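Local coordinates for protein aminotransferase class-III (Ochrobactrum anthropi, PDB 5GHG) that probably transfers amino groups between amines and keto compounds as an omega-transaminase, using a pyridoxal phosphate cofactor that is bound here in its pyridoxamine form, at residues Leu57-Val62 / Ser290-Pro295; Ala74-Lys79 / His328-Ala333; Ala381-Val386 / Leu423-Pro428. The protein carries 1 engineered substitution. One frame throughout, in Å; residues are numbered along the deposited sequence.

Interaction 1 (Leu57-Val62 / Ser290-Pro295). Engineered in segment 57-62: Leu58 (natural residue Trp).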
loop_
_atom_site.group_PDB
_atom_site.type_symbol
_atom_site.label_atom_id
_atom_site.label_comp_id
_atom_site.label_asym_id
_atom_site.label_seq_id
_atom_site.Cartn_x
_atom_site.Cartn_y
_atom_site.Cartn_z
ATOM N N LEU B 57 0.590 12.522 -10.279
ATOM C CA LEU B 57 0.739 11.219 -10.937
ATOM C C LEU B 57 -0.565 10.831 -11.609
ATOM O O LEU B 57 -1.148 9.784 -11.307
ATOM C CB LEU B 57 1.184 10.133 -9.940
ATOM C CG LEU B 57 2.593 10.253 -9.352
ATOM C CD1 LEU B 57 2.917 9.132 -8.370
ATOM C CD2 LEU B 57 3.625 10.293 -10.466
ATOM N N LEU B 58 -1.023 11.683 -12.529
ATOM C CA LEU B 58 -2.285 11.500 -13.242
ATOM C C LEU B 58 -3.461 11.378 -12.281
ATOM O O LEU B 58 -4.436 10.671 -12.555
ATOM C CB LEU B 58 -2.200 10.293 -14.184
ATOM C CG LEU B 58 -1.071 10.307 -15.222
ATOM C CD1 LEU B 58 0.260 9.833 -14.618
ATOM C CD2 LEU B 58 -1.412 9.488 -16.473
ATOM N N SER B 59 -3.414 12.136 -11.169
ATOM C CA SER B 59 -4.300 11.865 -10.048
ATOM C C SER B 59 -4.990 13.078 -9.431
ATOM O O SER B 59 -6.084 12.921 -8.895
ATOM C CB SER B 59 -3.530 11.125 -8.947
ATOM O OG SER B 59 -2.355 11.849 -8.620
ATOM N N VAL B 60 -4.433 14.275 -9.517
ATOM C CA VAL B 60 -4.945 15.420 -8.734
ATOM C C VAL B 60 -5.995 16.108 -9.594
ATOM O O VAL B 60 -5.793 17.187 -10.162
ATOM C CB VAL B 60 -3.812 16.355 -8.274
ATOM C CG1 VAL B 60 -4.352 17.473 -7.378
ATOM C CG2 VAL B 60 -2.773 15.516 -7.510
ATOM N N GLY B 61 -7.166 15.485 -9.654
ATOM C CA GLY B 61 -8.206 15.926 -10.567
ATOM C C GLY B 61 -8.732 17.325 -10.290
ATOM O O GLY B 61 -8.960 18.095 -11.227
ATOM N N VAL B 62 -8.934 17.680 -9.013
ATOM C CA VAL B 62 -9.517 18.984 -8.682
ATOM C C VAL B 62 -8.469 20.065 -8.487
ATOM O O VAL B 62 -8.776 21.176 -8.026
ATOM C CB VAL B 62 -10.434 18.909 -7.437
ATOM C CG1 VAL B 62 -11.610 17.953 -7.692
ATOM C CG2 VAL B 62 -9.660 18.502 -6.220
ATOM N N SER B 290 -9.934 10.381 -4.965
ATOM C CA SER B 290 -9.741 11.382 -3.926
ATOM C C SER B 290 -8.914 12.563 -4.404
ATOM O O SER B 290 -8.505 13.402 -3.577
ATOM C CB SER B 290 -9.080 10.753 -2.690
ATOM O OG SER B 290 -7.711 10.429 -2.974
ATOM N N SER B 291 -8.638 12.647 -5.706
ATOM C CA SER B 291 -7.643 13.577 -6.247
ATOM C C SER B 291 -6.294 13.438 -5.540
ATOM O O SER B 291 -5.511 14.391 -5.473
ATOM C CB SER B 291 -8.149 15.032 -6.174
ATOM O OG SER B 291 -9.226 15.213 -7.075
ATOM N N SER B 292 -6.025 12.260 -4.991
ATOM C CA SER B 292 -4.809 11.980 -4.213
ATOM C C SER B 292 -4.666 12.855 -2.970
ATOM O O SER B 292 -3.579 12.937 -2.397
ATOM C CB SER B 292 -3.554 12.115 -5.086
ATOM O OG SER B 292 -3.476 11.039 -6.000
ATOM N N TYR B 293 -5.725 13.537 -2.526
ATOM C CA TYR B 293 -5.589 14.349 -1.315
ATOM C C TYR B 293 -5.338 13.479 -0.095
ATOM O O TYR B 293 -4.733 13.937 0.883
ATOM C CB TYR B 293 -6.803 15.238 -1.118
ATOM C CG TYR B 293 -6.715 16.571 -1.825
ATOM C CD1 TYR B 293 -6.417 16.649 -3.178
ATOM C CD2 TYR B 293 -6.962 17.767 -1.139
ATOM C CE1 TYR B 293 -6.354 17.879 -3.839
ATOM C CE2 TYR B 293 -6.909 18.998 -1.793
ATOM C CZ TYR B 293 -6.601 19.057 -3.131
ATOM O OH TYR B 293 -6.537 20.278 -3.777
ATOM N N LEU B 294 -5.802 12.227 -0.136
ATOM C CA LEU B 294 -5.442 11.196 0.821
ATOM C C LEU B 294 -5.399 9.869 0.068
ATOM O O LEU B 294 -6.107 9.707 -0.920
ATOM C CB LEU B 294 -6.442 11.089 1.983
ATOM C CG LEU B 294 -6.415 12.219 2.998
ATOM C CD1 LEU B 294 -7.425 11.979 4.110
ATOM C CD2 LEU B 294 -4.992 12.351 3.578
ATOM N N PRO B 295 -4.581 8.917 0.519
ATOM C CA PRO B 295 -4.521 7.604 -0.156
ATOM C C PRO B 295 -5.792 6.809 0.103
ATOM O O PRO B 295 -6.172 6.585 1.259
ATOM C CB PRO B 295 -3.309 6.918 0.512
ATOM C CG PRO B 295 -2.664 7.956 1.390
ATOM C CD PRO B 295 -3.646 9.026 1.654
#
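Val60 and Ser291 bring the two backbones closest, with their CA atoms 4.1 Å apart. Val60 is the centre of an inverse gamma turn, and Ser290 to Tyr293 form a type I' beta turn whose second residue is Ser291. The backbones meet through CA-H...O contacts. Ser291 CA lies 3.1 Å from Ser59 O, and the Val60 CA hydrogen is directed at Ser291 O. Ser291 OG stands anti to its own carbonyl carbon (chi1 -68°), which carries it over to the backbone of Gly61 and Val62. Ser291 OG accepts a hydrogen bond from Val62 N at 3.2 Å, bent to 147° at the hydrogen. The same hydroxyl bonds to OD1 of Asn338 on helix 329-344. Without the hydroxyl, as with an alanine here, Val62 N would probably lose its acceptor and Asn338 OD1 its serine partner. Val62 CG2 also rests against the hydroxyl, 3.4 Å from Ser291 OG.

The contact is buried within the class-III aminotransferase fold of the PLP-dependent superfamily. The side chain of Ser292 is about 8 Å from the bound PMP, and Leu57 O accepts a bond from Lys287 NZ of the cofactor pocket. Leu58, just before the touching residues, is an engineered replacement of a tryptophan.

Ser292 OG sits against the Ser59 side chain, and its weak hydrogen bond with Ser59 OG is 3.0 Å long. Tyr293 supplies the apolar part with CE1. Val60 CG1 comes to the ring edge near its plane, 4.1 Å from Tyr293 CE1, the two side chains crossing at about a right angle. Val62 CG2 reaches the same ring carbon obliquely. Tyr293 OH is occupied beyond the segments by Gly63 O and Glu66 N.

Interaction 2 (Ala74-Lys79 / His328-Ala333); sequences ARQMKK and HPVAAA
Gln76 has CG opposite its backbone N (chi1 -180°), which lays Gln76 CG over the first turn of helix 329-344, 3.6 Å from Pro329 O. A bend at chi2 (65°) then turns the amide toward the Pro329 ring. The Gln76 side chain crosses Pro329 at about a right angle, with Gln76 NE2 4.0 Å from Pro329 CB. This NE2 does not bond across the contact; it donates to Leu80 O, just past its own helix. The CB of Gln76 packs on Ala333 CB at 3.9 Å, one turn further along helix 329-344. Met77 runs out extended and bends at its last torsion, so that Met77 CE arrives 3.8 Å from Val330 CG1. The other valine branch, CG2, lies beside Gln76 CG.

The contact joins the C-terminal part of helix 67-77 to the N-terminal turn of helix 329-344. His328 is the N-cap of the latter: His328 ND1 accepts from Val330 N at 3.2 Å. His328 NE2 bonds to Ser292 O of the second subunit. Tyr293 of that subunit packs on both Met77 and Val330, which puts the helix pair at the dimer interface.

No hydrogen bond links the two segments. Their union rests on van der Waals contacts, mostly between carbons, while Gln76 NE2 and His328 NE2 find their partners outside both segments.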
loop_
_atom_site.group_PDB
_atom_site.type_symbol
_atom_site.label_atom_id
_atom_site.label_comp_id
_atom_site.label_asym_id
_atom_site.label_seq_id
_atom_site.Cartn_x
_atom_site.Cartn_y
_atom_site.Cartn_z
ATOM N N ALA B 74 -10.618 17.247 8.073
ATOM C CA ALA B 74 -10.541 17.659 9.464
ATOM C C ALA B 74 -11.818 17.327 10.219
ATOM O O ALA B 74 -11.772 16.919 11.390
ATOM C CB ALA B 74 -10.224 19.140 9.560
ATOM N N ARG B 75 -12.975 17.515 9.577
ATOM C CA ARG B 75 -14.239 17.238 10.220
ATOM C C ARG B 75 -14.346 15.779 10.643
ATOM O O ARG B 75 -14.750 15.472 11.770
ATOM C CB ARG B 75 -15.398 17.634 9.282
ATOM C CG ARG B 75 -16.800 17.370 9.854
ATOM C CD ARG B 75 -17.888 17.769 8.821
ATOM N NE ARG B 75 -19.035 16.873 8.840
ATOM C CZ ARG B 75 -20.209 17.126 8.249
ATOM N NH1 ARG B 75 -20.419 18.280 7.606
ATOM N NH2 ARG B 75 -21.206 16.242 8.349
ATOM N N GLN B 76 -13.976 14.855 9.756
ATOM C CA GLN B 76 -14.018 13.451 10.149
ATOM C C GLN B 76 -12.948 13.133 11.182
ATOM O O GLN B 76 -13.186 12.359 12.118
ATOM C CB GLN B 76 -13.851 12.525 8.940
ATOM C CG GLN B 76 -13.899 11.039 9.357
ATOM C CD GLN B 76 -15.264 10.661 9.906
ATOM O OE1 GLN B 76 -16.283 11.144 9.424
ATOM N NE2 GLN B 76 -15.284 9.811 10.922
ATOM N N MET B 77 -11.755 13.702 11.012
ATOM C CA MET B 77 -10.663 13.409 11.927
ATOM C C MET B 77 -10.997 13.855 13.347
ATOM O O MET B 77 -10.549 13.234 14.306
ATOM C CB MET B 77 -9.371 14.079 11.440
ATOM C CG MET B 77 -8.118 13.513 12.038
ATOM S SD MET B 77 -6.627 14.174 11.253
ATOM C CE MET B 77 -6.879 13.746 9.564
ATOM N N LYS B 78 -11.794 14.917 13.474
ATOM C CA LYS B 78 -12.238 15.451 14.759
ATOM C C LYS B 78 -13.431 14.713 15.318
ATOM O O LYS B 78 -13.835 14.977 16.453
ATOM C CB LYS B 78 -12.579 16.946 14.616
ATOM C CG LYS B 78 -11.379 17.866 14.446
ATOM C CD LYS B 78 -10.505 17.830 15.679
ATOM C CE LYS B 78 -11.120 18.604 16.821
ATOM N NZ LYS B 78 -10.508 19.920 16.964
ATOM N N LYS B 79 -14.048 13.833 14.532
ATOM C CA LYS B 79 -15.197 13.064 14.981
ATOM C C LYS B 79 -14.789 11.633 15.332
ATOM O O LYS B 79 -14.971 11.181 16.462
ATOM C CB LYS B 79 -16.283 13.063 13.905
ATOM C CG LYS B 79 -17.487 12.242 14.272
ATOM C CD LYS B 79 -18.560 12.341 13.180
ATOM C CE LYS B 79 -19.786 11.546 13.550
ATOM N NZ LYS B 79 -20.855 11.786 12.556
ATOM N N HIS B 328 -10.508 3.470 5.427
ATOM C CA HIS B 328 -10.134 4.493 6.378
ATOM C C HIS B 328 -11.161 5.626 6.356
ATOM O O HIS B 328 -11.392 6.214 5.297
ATOM C CB HIS B 328 -8.747 5.043 6.070
ATOM C CG HIS B 328 -8.173 5.842 7.206
ATOM N ND1 HIS B 328 -8.644 7.091 7.543
ATOM C CD2 HIS B 328 -7.208 5.544 8.105
ATOM C CE1 HIS B 328 -7.986 7.537 8.591
ATOM N NE2 HIS B 328 -7.113 6.618 8.957
ATOM N N PRO B 329 -11.787 5.955 7.489
ATOM C CA PRO B 329 -12.920 6.894 7.441
ATOM C C PRO B 329 -12.536 8.305 7.030
ATOM O O PRO B 329 -13.363 8.993 6.421
ATOM C CB PRO B 329 -13.476 6.859 8.874
ATOM C CG PRO B 329 -12.322 6.355 9.712
ATOM C CD PRO B 329 -11.572 5.411 8.842
ATOM N N VAL B 330 -11.324 8.760 7.341
ATOM C CA VAL B 330 -10.925 10.099 6.917
ATOM C C VAL B 330 -10.721 10.126 5.404
ATOM O O VAL B 330 -11.193 11.042 4.705
ATOM C CB VAL B 330 -9.671 10.576 7.657
ATOM C CG1 VAL B 330 -9.326 12.014 7.261
ATOM C CG2 VAL B 330 -9.856 10.480 9.174
ATOM N N ALA B 331 -10.022 9.130 4.877
ATOM C CA ALA B 331 -9.825 9.044 3.426
ATOM C C ALA B 331 -11.150 8.899 2.702
ATOM O O ALA B 331 -11.365 9.533 1.656
ATOM C CB ALA B 331 -8.889 7.896 3.086
ATOM N N ALA B 332 -12.065 8.093 3.249
ATOM C CA ALA B 332 -13.380 7.949 2.620
ATOM C C ALA B 332 -14.133 9.275 2.614
ATOM O O ALA B 332 -14.790 9.606 1.636
ATOM C CB ALA B 332 -14.212 6.883 3.328
ATOM N N ALA B 333 -14.067 10.037 3.719
ATOM C CA ALA B 333 -14.762 11.314 3.759
ATOM C C ALA B 333 -14.215 12.272 2.712
ATOM O O ALA B 333 -14.965 13.024 2.083
ATOM C CB ALA B 333 -14.658 11.928 5.160
#

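Interaction 3 (Ala381-Val386 / Leu423-Pro428); sequences AGVELV and LAFCPP
Phe425 pairs with Ala381, and its side chain leaves the strand on the face shared with Ala381, Val383 and Leu423. Phe425 CB lies 4.1 Å from Ala381 O. CG stands anti to the carbonyl carbon (chi1 -62°), which turns the ring toward the Val383 side. The ring edge, near its plane, faces Ala381 O. Farther out, Phe425 CE2 reaches Val383 CG2 at 4.1 Å, an oblique approach. Beyond the two segments the Phe425 side chain touches Leu409 of helix 400-411 and Met439 and Leu443 of helix 433-455.

Strands 381-385 and 423-425 are antiparallel neighbours, their axes at 162°. Ala381 with Phe425 and Val383 with Leu423 are hydrogen-bonded pairs, each closed by two bonds. Phe425 N reaches Ala381 O at 2.8 Å and Val383 N reaches Leu423 O at 2.8 Å. Gly382 and Ala424 between them form a non-hydrogen-bonded pair, where Gly382 CA lies 3.3 Å from Leu423 O. At the far end Leu385 CD1 meets Leu423 CD1 at 4.2 Å. The two strands lie side by side in the mixed sheet, between strands 414-419 and 371-377.

Four backbone bonds thus hold the register. The apolar side chains of Ala381, Val383, Leu423 and Phe425, all on one face, join the pair to helices 347-363, 400-411 and 433-455.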
loop_
_atom_site.group_PDB
_atom_site.type_symbol
_atom_site.label_atom_id
_atom_site.label_comp_id
_atom_site.label_asym_id
_atom_site.label_seq_id
_atom_site.Cartn_x
_atom_site.Cartn_y
_atom_site.Cartn_z
ATOM N N ALA B 381 -3.049 12.458 -23.129
ATOM C CA ALA B 381 -2.394 12.414 -24.426
ATOM C C ALA B 381 -0.928 12.085 -24.267
ATOM O O ALA B 381 -0.321 12.348 -23.236
ATOM C CB ALA B 381 -2.556 13.740 -25.196
ATOM N N GLY B 382 -0.362 11.523 -25.324
ATOM C CA GLY B 382 1.067 11.303 -25.397
ATOM C C GLY B 382 1.600 11.779 -26.725
ATOM O O GLY B 382 0.937 11.649 -27.753
ATOM N N VAL B 383 2.791 12.349 -26.691
ATOM C CA VAL B 383 3.486 12.835 -27.882
ATOM C C VAL B 383 4.799 12.087 -27.958
ATOM O O VAL B 383 5.700 12.318 -27.141
ATOM C CB VAL B 383 3.697 14.368 -27.842
ATOM C CG1 VAL B 383 4.452 14.841 -29.067
ATOM C CG2 VAL B 383 2.363 15.095 -27.745
ATOM N N GLU B 384 4.910 11.157 -28.903
ATOM C CA GLU B 384 6.108 10.331 -29.009
ATOM C C GLU B 384 7.095 10.971 -29.968
ATOM O O GLU B 384 6.750 11.281 -31.115
ATOM C CB GLU B 384 5.782 8.903 -29.456
ATOM C CG GLU B 384 7.007 8.002 -29.444
ATOM C CD GLU B 384 6.686 6.515 -29.480
ATOM O OE1 GLU B 384 5.513 6.157 -29.285
ATOM O OE2 GLU B 384 7.619 5.705 -29.707
ATOM N N LEU B 385 8.321 11.160 -29.495
ATOM C CA LEU B 385 9.350 11.887 -30.218
ATOM C C LEU B 385 10.308 10.937 -30.923
ATOM O O LEU B 385 10.650 9.869 -30.389
ATOM C CB LEU B 385 10.133 12.792 -29.258
ATOM C CG LEU B 385 9.293 13.774 -28.449
ATOM C CD1 LEU B 385 10.174 14.612 -27.542
ATOM C CD2 LEU B 385 8.441 14.663 -29.363
ATOM N N VAL B 386 10.762 11.346 -32.102
ATOM C CA VAL B 386 11.725 10.594 -32.910
ATOM C C VAL B 386 12.589 11.616 -33.645
ATOM O O VAL B 386 12.204 12.769 -33.804
ATOM C CB VAL B 386 11.017 9.666 -33.935
ATOM C CG1 VAL B 386 10.155 8.630 -33.232
ATOM C CG2 VAL B 386 10.159 10.478 -34.872
ATOM N N LEU B 423 6.302 12.085 -24.316
ATOM C CA LEU B 423 5.877 13.077 -23.326
ATOM C C LEU B 423 4.373 12.956 -23.106
ATOM O O LEU B 423 3.602 12.972 -24.066
ATOM C CB LEU B 423 6.195 14.494 -23.801
ATOM C CG LEU B 423 7.657 14.806 -24.094
ATOM C CD1 LEU B 423 7.789 16.263 -24.512
ATOM C CD2 LEU B 423 8.508 14.497 -22.887
ATOM N N ALA B 424 3.959 12.848 -21.844
ATOM C CA ALA B 424 2.538 12.683 -21.539
ATOM C C ALA B 424 1.937 13.986 -21.040
ATOM O O ALA B 424 2.614 14.827 -20.444
ATOM C CB ALA B 424 2.317 11.588 -20.496
ATOM N N PHE B 425 0.647 14.151 -21.298
ATOM C CA PHE B 425 -0.119 15.285 -20.816
ATOM C C PHE B 425 -1.409 14.740 -20.206
ATOM O O PHE B 425 -2.130 13.974 -20.848
ATOM C CB PHE B 425 -0.373 16.275 -21.937
ATOM C CG PHE B 425 0.892 16.838 -22.488
ATOM C CD1 PHE B 425 1.430 18.000 -21.972
ATOM C CD2 PHE B 425 1.605 16.140 -23.457
ATOM C CE1 PHE B 425 2.625 18.497 -22.442
ATOM C CE2 PHE B 425 2.803 16.623 -23.925
ATOM C CZ PHE B 425 3.323 17.803 -23.423
ATOM N N CYS B 426 -1.661 15.101 -18.954
ATOM C CA CYS B 426 -2.805 14.600 -18.209
ATOM C C CYS B 426 -3.156 15.638 -17.148
ATOM O O CYS B 426 -3.007 15.401 -15.943
ATOM C CB CYS B 426 -2.463 13.243 -17.579
ATOM S SG CYS B 426 -3.773 12.423 -16.670
ATOM N N PRO B 427 -3.588 16.823 -17.576
ATOM C CA PRO B 427 -3.718 17.953 -16.641
ATOM C C PRO B 427 -4.970 17.844 -15.790
ATOM O O PRO B 427 -5.859 17.025 -16.072
ATOM C CB PRO B 427 -3.763 19.170 -17.573
ATOM C CG PRO B 427 -4.398 18.620 -18.851
ATOM C CD PRO B 427 -3.803 17.226 -18.976
ATOM N N PRO B 428 -5.073 18.648 -14.731
ATOM C CA PRO B 428 -6.223 18.544 -13.836
ATOM C C PRO B 428 -7.538 18.828 -14.562
ATOM O O PRO B 428 -7.585 19.586 -15.530
ATOM C CB PRO B 428 -5.932 19.575 -12.749
ATOM C CG PRO B 428 -4.436 19.740 -12.775
ATOM C CD PRO B 428 -4.063 19.602 -14.228
#

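From the N terminus, segment 57-62 comes first and segment 74-79 follows on the next helix. Interaction 1 closes a long loop at 290-295, and interaction 2 closes another at 328-333. Their spans cross, since the segments alternate along the chain. The two touch where Leu294 packs on Val330, and both reach the second subunit. Interaction 3 comes later, in series, and closes a short loop of 36 residues between neighbouring strands. It meets interaction 1 through Leu58 against Cys426 and Val60 against Pro428, but stays about 18 Å from interaction 2 at the nearest atoms. Interaction 1 thus lies between the interface helices and the mixed sheet containing strands 380-385 and 422-425.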